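Local structure of alpha-L-rhamnosidase (Aspergillus terreus, 6GSZ) at residues Gly649-Leu663 with Arg680-Thr694. The protein probably hydrolyses terminal non-reducing alpha-L-rhamnose residues from alpha-L-rhamnosides, and is a calcium-binding, N-glycosylated glycoside hydrolase. Residues are numbered along the deposited sequence; the frame is centred on the assembly and turned at random. Where two conformers were deposited one is given.
With NAG (2-acetamido-2-deoxy-beta-D-glucopyranose), chain E; NAG (2-acetamido-2-deoxy-beta-D-glucopyranose), chain G.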
ATOM      1  N   GLY A 649     -40.685  -6.954  -0.048  1.00 16.19           N
ATOM      2  CA  GLY A 649     -39.457  -6.184   0.102  1.00 16.24           C
ATOM      3  C   GLY A 649     -38.559  -6.612   1.261  1.00 15.85           C
ATOM      4  O   GLY A 649     -37.690  -5.823   1.643  1.00 18.46           O
ATOM      5  N   THR A 650     -38.824  -7.786   1.864  1.00 16.53           N
ATOM      6  CA  THR A 650     -38.029  -8.323   2.963  1.00 17.64           C
ATOM      7  C   THR A 650     -36.853  -9.154   2.430  1.00 15.97           C
ATOM      8  O   THR A 650     -37.009  -9.951   1.528  1.00 16.03           O
ATOM      9  CB  THR A 650     -38.910  -9.196   3.874  1.00 17.99           C
ATOM     10  OG1 THR A 650     -40.045  -8.422   4.267  1.00 19.24           O
ATOM     11  CG2 THR A 650     -38.165  -9.679   5.096  1.00 19.75           C
ATOM     12  N   MET A 651     -35.665  -8.942   3.006  1.00 15.76           N
ATOM     13  CA  MET A 651     -34.509  -9.725   2.604  1.00 15.89           C
ATOM     14  C   MET A 651     -34.594 -11.139   3.202  1.00 16.93           C
ATOM     15  O   MET A 651     -35.107 -11.319   4.320  1.00 17.80           O
ATOM     16  CB  MET A 651     -33.228  -9.064   3.098  1.00 17.35           C
ATOM     17  CG  MET A 651     -32.958  -7.716   2.440  1.00 16.22           C
ATOM     18  SD  MET A 651     -33.001  -7.704   0.632  1.00 16.87           S
ATOM     19  CE  MET A 651     -31.770  -8.944   0.287  1.00 15.12           C
ATOM     20  N   ALA A 652     -34.021 -12.120   2.486  1.00 17.62           N
ATOM     21  CA  ALA A 652     -33.959 -13.493   2.982  1.00 17.96           C
ATOM     22  C   ALA A 652     -33.287 -13.532   4.369  1.00 17.35           C
ATOM     23  O   ALA A 652     -33.719 -14.282   5.254  1.00 19.62           O
ATOM     24  CB  ALA A 652     -33.233 -14.373   1.989  1.00 18.96           C
ATOM     25  N   ASN A 653     -32.256 -12.708   4.553  1.00 17.52           N
ATOM     26  CA  ASN A 653     -31.616 -12.494   5.865  1.00 17.77           C
ATOM     27  C   ASN A 653     -31.663 -11.003   6.209  1.00 18.71           C
ATOM     28  O   ASN A 653     -31.005 -10.185   5.570  1.00 17.14           O
ATOM     29  CB  ASN A 653     -30.167 -13.001   5.885  1.00 17.33           C
ATOM     30  CG  ASN A 653     -30.021 -14.378   5.294  1.00 19.71           C
ATOM     31  OD1 ASN A 653     -29.236 -14.552   4.386  1.00 19.72           O
ATOM     32  ND2 ASN A 653     -30.790 -15.345   5.799  1.00 21.06           N
ATOM     33  N   GLU A 654     -32.432 -10.663   7.246  1.00 18.89           N
ATOM     34  CA  GLU A 654     -32.556  -9.284   7.714  1.00 18.42           C
ATOM     35  C   GLU A 654     -31.459  -8.988   8.748  1.00 18.86           C
ATOM     36  O   GLU A 654     -31.675  -8.937   9.940  1.00 20.84           O
ATOM     37  CB  GLU A 654     -33.959  -9.057   8.279  1.00 19.35           C
ATOM     38  CG  GLU A 654     -35.056  -8.987   7.225  1.00 18.94           C
ATOM     39  CD  GLU A 654     -35.324  -7.587   6.670  1.00 19.87           C
ATOM     40  OE1 GLU A 654     -35.445  -6.674   7.483  1.00 20.60           O
ATOM     41  OE2 GLU A 654     -35.341  -7.430   5.397  1.00 18.48           O
ATOM     42  N   THR A 655     -30.251  -8.827   8.215  1.00 16.24           N
ATOM     43  CA  THR A 655     -29.022  -8.589   8.937  1.00 15.84           C
ATOM     44  C   THR A 655     -28.403  -7.291   8.430  1.00 15.56           C
ATOM     45  O   THR A 655     -28.831  -6.734   7.410  1.00 14.99           O
ATOM     46  CB  THR A 655     -28.037  -9.730   8.699  1.00 14.74           C
ATOM     47  OG1 THR A 655     -27.742  -9.806   7.292  1.00 15.69           O
ATOM     48  CG2 THR A 655     -28.583 -11.057   9.189  1.00 15.74           C
ATOM     49  N   GLN A 656     -27.429  -6.772   9.164  1.00 15.15           N
ATOM     50  CA  GLN A 656     -26.783  -5.554   8.750  1.00 14.98           C
ATOM     51  C   GLN A 656     -26.245  -5.706   7.325  1.00 14.95           C
ATOM     52  O   GLN A 656     -26.451  -4.820   6.495  1.00 14.93           O
ATOM     53  CB  GLN A 656     -25.728  -5.121   9.754  1.00 16.06           C
ATOM     54  CG  GLN A 656     -26.325  -4.654  11.067  1.00 16.97           C
ATOM     55  CD  GLN A 656     -25.291  -4.108  12.018  1.00 16.62           C
ATOM     56  OE1 GLN A 656     -24.237  -3.606  11.606  1.00 16.96           O
ATOM     57  NE2 GLN A 656     -25.592  -4.235  13.311  1.00 17.83           N
ATOM     58  N   THR A 657     -25.497  -6.787   7.050  1.00 14.11           N
ATOM     59  CA  THR A 657     -24.961  -6.968   5.694  1.00 12.95           C
ATOM     60  C   THR A 657     -26.073  -7.280   4.674  1.00 14.01           C
ATOM     61  O   THR A 657     -26.037  -6.781   3.531  1.00 14.24           O
ATOM     62  CB  THR A 657     -23.883  -8.051   5.682  1.00 14.17           C
ATOM     63  OG1 THR A 657     -22.812  -7.558   6.483  1.00 14.88           O
ATOM     64  CG2 THR A 657     -23.394  -8.393   4.298  1.00 13.86           C
ATOM     65  N   GLY A 658     -27.025  -8.127   5.063  1.00 13.84           N
ATOM     66  CA  GLY A 658     -28.090  -8.533   4.163  1.00 14.15           C
ATOM     67  C   GLY A 658     -28.970  -7.383   3.666  1.00 14.15           C
ATOM     68  O   GLY A 658     -29.441  -7.442   2.515  1.00 14.98           O
ATOM     69  N   LEU A 659     -29.118  -6.349   4.501  1.00 14.31           N
ATOM     70  CA  LEU A 659     -29.808  -5.136   4.100  1.00 14.31           C
ATOM     71  C   LEU A 659     -28.841  -4.146   3.438  1.00 14.12           C
ATOM     72  O   LEU A 659     -29.189  -3.476   2.484  1.00 13.98           O
ATOM     73  CB  LEU A 659     -30.475  -4.516   5.321  1.00 14.67           C
ATOM     74  CG  LEU A 659     -31.749  -5.231   5.756  1.00 15.81           C
ATOM     75  CD1 LEU A 659     -31.997  -4.990   7.221  1.00 17.62           C
ATOM     76  CD2 LEU A 659     -32.930  -4.805   4.908  1.00 19.45           C
ATOM     77  N   ALA A 660     -27.643  -3.958   3.999  1.00 13.80           N
ATOM     78  CA  ALA A 660     -26.761  -2.881   3.511  1.00 12.97           C
ATOM     79  C   ALA A 660     -26.394  -3.106   2.037  1.00 13.81           C
ATOM     80  O   ALA A 660     -26.333  -2.170   1.233  1.00 13.59           O
ATOM     81  CB  ALA A 660     -25.525  -2.765   4.355  1.00 14.87           C
ATOM     82  N   LEU A 661     -26.101  -4.353   1.655  1.00 13.41           N
ATOM     83  CA  LEU A 661     -25.665  -4.585   0.261  1.00 12.80           C
ATOM     84  C   LEU A 661     -26.724  -4.210  -0.774  1.00 11.93           C
ATOM     85  O   LEU A 661     -26.393  -3.446  -1.703  1.00 12.88           O
ATOM     86  CB  LEU A 661     -25.139  -6.008   0.079  1.00 12.93           C
ATOM     87  CG  LEU A 661     -23.952  -6.398   0.940  1.00 13.45           C
ATOM     88  CD1 LEU A 661     -23.514  -7.819   0.638  1.00 14.57           C
ATOM     89  CD2 LEU A 661     -22.791  -5.428   0.749  1.00 13.42           C
ATOM     90  N   PRO A 662     -27.971  -4.737  -0.709  1.00 12.78           N
ATOM     91  CA  PRO A 662     -28.946  -4.304  -1.704  1.00 12.71           C
ATOM     92  C   PRO A 662     -29.310  -2.807  -1.614  1.00 13.80           C
ATOM     93  O   PRO A 662     -29.652  -2.235  -2.621  1.00 14.21           O
ATOM     94  CB  PRO A 662     -30.133  -5.237  -1.445  1.00 12.95           C
ATOM     95  CG  PRO A 662     -29.995  -5.589   0.018  1.00 13.60           C
ATOM     96  CD  PRO A 662     -28.510  -5.761   0.212  1.00 12.95           C
ATOM     97  N   LEU A 663     -29.171  -2.186  -0.442  1.00 13.55           N
ATOM     98  CA  LEU A 663     -29.364  -0.757  -0.335  1.00 14.16           C
ATOM     99  C   LEU A 663     -28.258  -0.002  -1.072  1.00 14.50           C
ATOM    100  O   LEU A 663     -28.527   0.895  -1.872  1.00 16.18           O
ATOM    101  CB  LEU A 663     -29.433  -0.340   1.133  1.00 14.06           C
ATOM    102  CG  LEU A 663     -30.737  -0.719   1.843  1.00 13.41           C
ATOM    103  CD1 LEU A 663     -30.604  -0.499   3.346  1.00 15.65           C
ATOM    104  CD2 LEU A 663     -31.905   0.072   1.282  1.00 14.39           C
ATOM    105  N   ARG A 680     -35.654  -0.371   8.329  1.00 15.86           N
ATOM    106  CA  ARG A 680     -35.477  -1.636   9.036  1.00 17.09           C
ATOM    107  C   ARG A 680     -34.016  -1.856   9.428  1.00 17.61           C
ATOM    108  O   ARG A 680     -33.761  -2.377  10.519  1.00 18.50           O
ATOM    109  CB  ARG A 680     -35.948  -2.829   8.201  1.00 17.39           C
ATOM    110  CG  ARG A 680     -37.441  -2.826   7.957  1.00 18.79           C
ATOM    111  CD  ARG A 680     -37.983  -4.184   7.566  1.00 19.27           C
ATOM    112  NE  ARG A 680     -37.300  -4.792   6.445  1.00 18.33           N
ATOM    113  CZ  ARG A 680     -37.453  -4.501   5.169  1.00 18.32           C
ATOM    114  NH1 ARG A 680     -38.373  -3.608   4.799  1.00 19.92           N
ATOM    115  NH2 ARG A 680     -36.659  -5.079   4.273  1.00 17.57           N
ATOM    116  N   LEU A 681     -33.083  -1.419   8.570  1.00 16.79           N
ATOM    117  CA  LEU A 681     -31.650  -1.512   8.900  1.00 14.87           C
ATOM    118  C   LEU A 681     -31.356  -0.718  10.182  1.00 16.04           C
ATOM    119  O   LEU A 681     -30.680  -1.198  11.131  1.00 17.56           O
ATOM    120  CB  LEU A 681     -30.795  -1.048   7.708  1.00 15.35           C
ATOM    121  CG  LEU A 681     -29.290  -0.991   7.992  1.00 15.89           C
ATOM    122  CD1 LEU A 681     -28.702  -2.329   8.498  1.00 16.97           C
ATOM    123  CD2 LEU A 681     -28.538  -0.547   6.717  1.00 17.50           C
ATOM    124  N   VAL A 682     -31.862   0.515  10.236  1.00 16.05           N
ATOM    125  CA  VAL A 682     -31.638   1.390  11.408  1.00 16.98           C
ATOM    126  C   VAL A 682     -32.239   0.730  12.660  1.00 19.23           C
ATOM    127  O   VAL A 682     -31.620   0.792  13.733  1.00 19.29           O
ATOM    128  CB  VAL A 682     -32.220   2.795  11.186  1.00 18.54           C
ATOM    129  CG1 VAL A 682     -32.240   3.607  12.478  1.00 21.23           C
ATOM    130  CG2 VAL A 682     -31.462   3.535  10.101  1.00 19.96           C
ATOM    131  N   ASN A 683     -33.418   0.111  12.523  1.00 18.30           N
ATOM    132  CA  ASN A 683     -34.082  -0.545  13.642  1.00 21.08           C
ATOM    133  C   ASN A 683     -33.244  -1.726  14.153  1.00 20.19           C
ATOM    134  O   ASN A 683     -33.099  -1.849  15.384  1.00 21.45           O
ATOM    135  CB  ASN A 683     -35.495  -0.996  13.271  1.00 27.65           C
ATOM    136  CG  ASN A 683     -36.244  -1.558  14.458  1.00 30.78           C
ATOM    137  OD1 ASN A 683     -36.451  -0.854  15.440  1.00 31.92           O
ATOM    138  ND2 ASN A 683     -36.616  -2.823  14.392  1.00 31.71           N
ATOM    139  N   ILE A 684     -32.719  -2.560  13.240  1.00 19.95           N
ATOM    140  CA  ILE A 684     -31.862  -3.717  13.617  1.00 17.91           C
ATOM    141  C   ILE A 684     -30.613  -3.217  14.360  1.00 19.31           C
ATOM    142  O   ILE A 684     -30.222  -3.823  15.365  1.00 20.34           O
ATOM    143  CB  ILE A 684     -31.488  -4.556  12.374  1.00 22.44           C
ATOM    144  CG1 ILE A 684     -32.669  -5.419  11.926  1.00 26.37           C
ATOM    145  CG2 ILE A 684     -30.238  -5.385  12.632  1.00 28.93           C
ATOM    146  CD1 ILE A 684     -32.698  -5.696  10.430  1.00 36.90           C
ATOM    147  N   ILE A 685     -30.010  -2.129  13.865  1.00 17.68           N
ATOM    148  CA  ILE A 685     -28.831  -1.545  14.489  1.00 17.79           C
ATOM    149  C   ILE A 685     -29.168  -1.056  15.906  1.00 19.79           C
ATOM    150  O   ILE A 685     -28.431  -1.300  16.852  1.00 18.22           O
ATOM    151  CB  ILE A 685     -28.254  -0.444  13.588  1.00 16.67           C
ATOM    152  CG1 ILE A 685     -27.656  -1.057  12.316  1.00 16.18           C
ATOM    153  CG2 ILE A 685     -27.279   0.435  14.342  1.00 18.31           C
ATOM    154  CD1 ILE A 685     -27.388  -0.043  11.198  1.00 18.01           C
ATOM    155  N   LYS A 686     -30.296  -0.353  16.036  1.00 19.82           N
ATOM    156  CA  LYS A 686     -30.732   0.198  17.331  1.00 21.53           C
ATOM    157  C   LYS A 686     -30.998  -0.933  18.338  1.00 20.63           C
ATOM    158  O   LYS A 686     -30.601  -0.825  19.521  1.00 23.47           O
ATOM    159  CB  LYS A 686     -31.920   1.149  17.135  1.00 22.74           C
ATOM    160  CG  LYS A 686     -32.515   1.718  18.409  1.00 31.03           C
ATOM    161  CD  LYS A 686     -33.721   2.620  18.165  1.00 39.80           C
ATOM    162  CE  LYS A 686     -34.327   3.101  19.478  1.00 50.46           C
ATOM    163  NZ  LYS A 686     -35.315   4.195  19.301  1.00 55.36           N
ATOM    164  N   GLN A 687     -31.634  -2.015  17.882  1.00 20.55           N
ATOM    165  CA  GLN A 687     -31.967  -3.146  18.746  1.00 23.24           C
ATOM    166  C   GLN A 687     -30.692  -3.901  19.144  1.00 23.73           C
ATOM    167  O   GLN A 687     -30.673  -4.543  20.158  1.00 24.81           O
ATOM    168  CB  GLN A 687     -33.015  -4.039  18.085  1.00 28.22           C
ATOM    169  CG  GLN A 687     -34.369  -3.356  17.913  1.00 33.94           C
ATOM    170  CD  GLN A 687     -34.908  -2.661  19.147  1.00 46.90           C
ATOM    171  OE1 GLN A 687     -35.234  -1.464  19.136  1.00 57.22           O
ATOM    172  NE2 GLN A 687     -35.016  -3.414  20.233  1.00 50.14           N
ATOM    173  N   ASN A 688     -29.617  -3.732  18.369  1.00 21.83           N
ATOM    174  CA  ASN A 688     -28.312  -4.299  18.699  1.00 19.67           C
ATOM    175  C   ASN A 688     -27.452  -3.336  19.518  1.00 18.35           C
ATOM    176  O   ASN A 688     -26.241  -3.529  19.607  1.00 19.04           O
ATOM    177  CB  ASN A 688     -27.576  -4.655  17.401  1.00 19.72           C
ATOM    178  CG  ASN A 688     -26.511  -5.716  17.587  1.00 19.98           C
ATOM    179  OD1 ASN A 688     -26.771  -6.703  18.269  1.00 23.92           O
ATOM    180  ND2 ASN A 688     -25.347  -5.546  16.958  1.00 19.01           N
ATOM    181  N   ASP A 689     -28.035  -2.303  20.126  1.00 19.78           N
ATOM    182  CA  ASP A 689     -27.317  -1.291  20.919  1.00 19.59           C
ATOM    183  C   ASP A 689     -26.192  -0.651  20.096  1.00 19.91           C
ATOM    184  O   ASP A 689     -25.143  -0.285  20.624  1.00 20.35           O
ATOM    185  CB  ASP A 689     -26.813  -1.886  22.236  1.00 24.50           C
ATOM    186  CG  ASP A 689     -27.898  -2.215  23.243  1.00 36.97           C
ATOM    187  OD1 ASP A 689     -28.922  -1.497  23.269  1.00 41.17           O
ATOM    188  OD2 ASP A 689     -27.704  -3.189  23.978  1.00 47.82           O
ATOM    189  N   TYR A 690     -26.449  -0.489  18.790  1.00 17.63           N
ATOM    190  CA  TYR A 690     -25.561   0.201  17.842  1.00 17.87           C
ATOM    191  C   TYR A 690     -24.209  -0.510  17.660  1.00 17.13           C
ATOM    192  O   TYR A 690     -23.289   0.073  17.090  1.00 18.79           O
ATOM    193  CB  TYR A 690     -25.344   1.671  18.215  1.00 18.10           C
ATOM    194  CG  TYR A 690     -26.624   2.474  18.126  1.00 20.26           C
ATOM    195  CD1 TYR A 690     -27.066   3.000  16.920  1.00 21.33           C
ATOM    196  CD2 TYR A 690     -27.429   2.675  19.245  1.00 22.81           C
ATOM    197  CE1 TYR A 690     -28.240   3.734  16.823  1.00 21.00           C
ATOM    198  CE2 TYR A 690     -28.611   3.404  19.157  1.00 22.78           C
ATOM    199  CZ  TYR A 690     -29.007   3.946  17.945  1.00 23.25           C
ATOM    200  OH  TYR A 690     -30.147   4.703  17.819  1.00 25.44           O
ATOM    201  N   LYS A 691     -24.118  -1.762  18.072  1.00 17.23           N
ATOM    202  CA  LYS A 691     -22.908  -2.558  17.856  1.00 17.05           C
ATOM    203  C   LYS A 691     -22.870  -3.015  16.401  1.00 16.87           C
ATOM    204  O   LYS A 691     -23.893  -3.324  15.767  1.00 16.27           O
ATOM    205  CB  LYS A 691     -22.883  -3.767  18.785  1.00 18.43           C
ATOM    206  CG  LYS A 691     -22.795  -3.391  20.252  0.50 21.35           C
ATOM    207  CD  LYS A 691     -22.992  -4.541  21.204  0.50 22.88           C
ATOM    208  CE  LYS A 691     -22.720  -4.120  22.632  0.50 30.08           C
ATOM    209  NZ  LYS A 691     -23.948  -4.165  23.457  0.50 34.29           N
ATOM    210  N   VAL A 692     -21.664  -3.038  15.851  1.00 16.07           N
ATOM    211  CA  VAL A 692     -21.453  -3.410  14.446  0.50 16.55           C
ATOM    212  C   VAL A 692     -21.826  -4.874  14.269  1.00 15.82           C
ATOM    213  O   VAL A 692     -21.517  -5.718  15.134  1.00 16.16           O
ATOM    214  CB  VAL A 692     -20.000  -3.194  13.993  0.50 19.85           C
ATOM    215  CG1 VAL A 692     -19.504  -1.808  14.310  0.50 23.27           C
ATOM    216  CG2 VAL A 692     -19.066  -4.239  14.573  0.50 20.41           C
ATOM    217  N   GLY A 693     -22.444  -5.189  13.137  1.00 15.50           N
ATOM    218  CA  GLY A 693     -22.922  -6.507  12.843  1.00 14.14           C
ATOM    219  C   GLY A 693     -22.439  -7.071  11.514  1.00 14.89           C
ATOM    220  O   GLY A 693     -22.857  -8.133  11.126  1.00 15.38           O
ATOM    221  N   THR A 694     -21.511  -6.354  10.880  1.00 14.76           N
ATOM    222  CA  THR A 694     -20.983  -6.684   9.544  1.00 14.65           C
ATOM    223  C   THR A 694     -19.606  -7.358   9.638  1.00 14.55           C
ATOM    224  O   THR A 694     -18.812  -6.993  10.473  1.00 15.26           O
ATOM    225  CB  THR A 694     -20.918  -5.399   8.717  1.00 13.86           C
ATOM    226  OG1 THR A 694     -20.188  -4.403   9.451  1.00 14.52           O
ATOM    227  CG2 THR A 694     -22.278  -4.847   8.336  1.00 15.45           C
TER
HETATM  228  C1  NAG E   1     -30.749 -16.692   5.270  1.00 24.58           C
HETATM  229  C2  NAG E   1     -30.869 -17.739   6.342  1.00 31.16           C
HETATM  230  C3  NAG E   1     -30.951 -19.144   5.734  1.00 32.21           C
HETATM  231  C4  NAG E   1     -31.964 -19.268   4.599  1.00 29.60           C
HETATM  232  C5  NAG E   1     -31.675 -18.159   3.566  1.00 28.39           C
HETATM  233  C6  NAG E   1     -32.589 -18.171   2.338  1.00 30.83           C
HETATM  234  C7  NAG E   1     -28.402 -17.794   6.761  1.00 35.22           C
HETATM  235  C8  NAG E   1     -27.349 -17.678   7.797  1.00 39.92           C
HETATM  236  N2  NAG E   1     -29.694 -17.612   7.197  1.00 32.32           N
HETATM  237  O3  NAG E   1     -31.238 -20.023   6.785  1.00 38.12           O
HETATM  238  O4  NAG E   1     -31.662 -20.471   3.893  1.00 34.20           O
HETATM  239  O5  NAG E   1     -31.725 -16.904   4.235  1.00 25.37           O
HETATM  240  O6  NAG E   1     -33.946 -18.054   2.773  1.00 37.70           O
HETATM  241  O7  NAG E   1     -28.020 -18.049   5.603  1.00 33.29           O
HETATM  242  C1  NAG G 917     -43.738  -9.717   4.372  0.50 21.51           C
HETATM  243  C2  NAG G 917     -43.076 -11.033   3.818  0.50 23.66           C
HETATM  244  C3  NAG G 917     -42.494 -11.897   4.988  0.50 28.56           C
HETATM  245  C4  NAG G 917     -41.826 -11.084   6.090  0.50 33.32           C
HETATM  246  C5  NAG G 917     -42.741  -9.944   6.524  0.50 33.53           C
HETATM  247  C6  NAG G 917     -42.077  -9.001   7.513  0.50 36.69           C
HETATM  248  C7  NAG G 917     -44.010 -11.654   1.566  0.50 21.41           C
HETATM  249  C8  NAG G 917     -44.844 -12.599   0.735  0.50 21.90           C
HETATM  250  N2  NAG G 917     -43.976 -11.825   2.929  0.50 22.91           N
HETATM  251  O3  NAG G 917     -41.432 -12.773   4.615  0.50 28.92           O
HETATM  252  O4  NAG G 917     -41.417 -11.939   7.185  0.50 44.29           O
HETATM  253  O5  NAG G 917     -42.999  -9.126   5.395  0.50 25.51           O
HETATM  254  O6  NAG G 917     -43.052  -8.038   7.939  0.50 45.31           O
HETATM  255  O7  NAG G 917     -43.391 -10.804   0.987  0.50 15.31           O
HETATM  256  O   HOH W   1     -38.418  -3.194   1.911  1.00 18.52           O
HETATM  257  O   HOH W   2     -24.694  -8.791   9.017  1.00 16.23           O
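G649 begins the contact with its carbonyl O, which accepts from R680 NH2 at 2.9 Å, while a water joins that same oxygen to NH1. Helices 656-663 and 680-687 pack as an antiparallel hairpin in the six-hairpin glycosidase domain, their directions 152° apart and their axes 9.9 Å from each other. The loop leading into the first helix carries an N-linked GlcNAc on N653 ND2. At E654 the carboxylate takes R680 side-on: NE reaches OE1 at 2.8 Å, nearly straight and in the guanidinium plane, and NH2 reaches OE2. The two planes are twisted 39° apart. OE2 also accepts from M651 N on its anti lone pair, so the carboxylate is held by its own loop as well as by R680. T655 then caps the helix, its OG1 accepting from G658 N. From Q656 an extended side chain passes across I685 and puts its amide against the loop after helix 680-687. There G693 N sits above the plane of the Q656 carbonyl, donating to OE1 at 2.8 Å, and NE2 donates in plane to K691 O, an oxygen shared with N688 ND2. T657 OG1, hydrogen-bonded to D580 OD2, lies 3.3 Å from T694 CG2, and a water links T657 N to G693 O. Next, L659 CD1 presses on I684 CD1 at 3.4 Å, tighter than usual for two carbons. L681 is a knob among Q656, L659, A660 and L663; with CG anti to the backbone N (chi1 175°), it brings CD2 to 4.0 Å from L663 CD1.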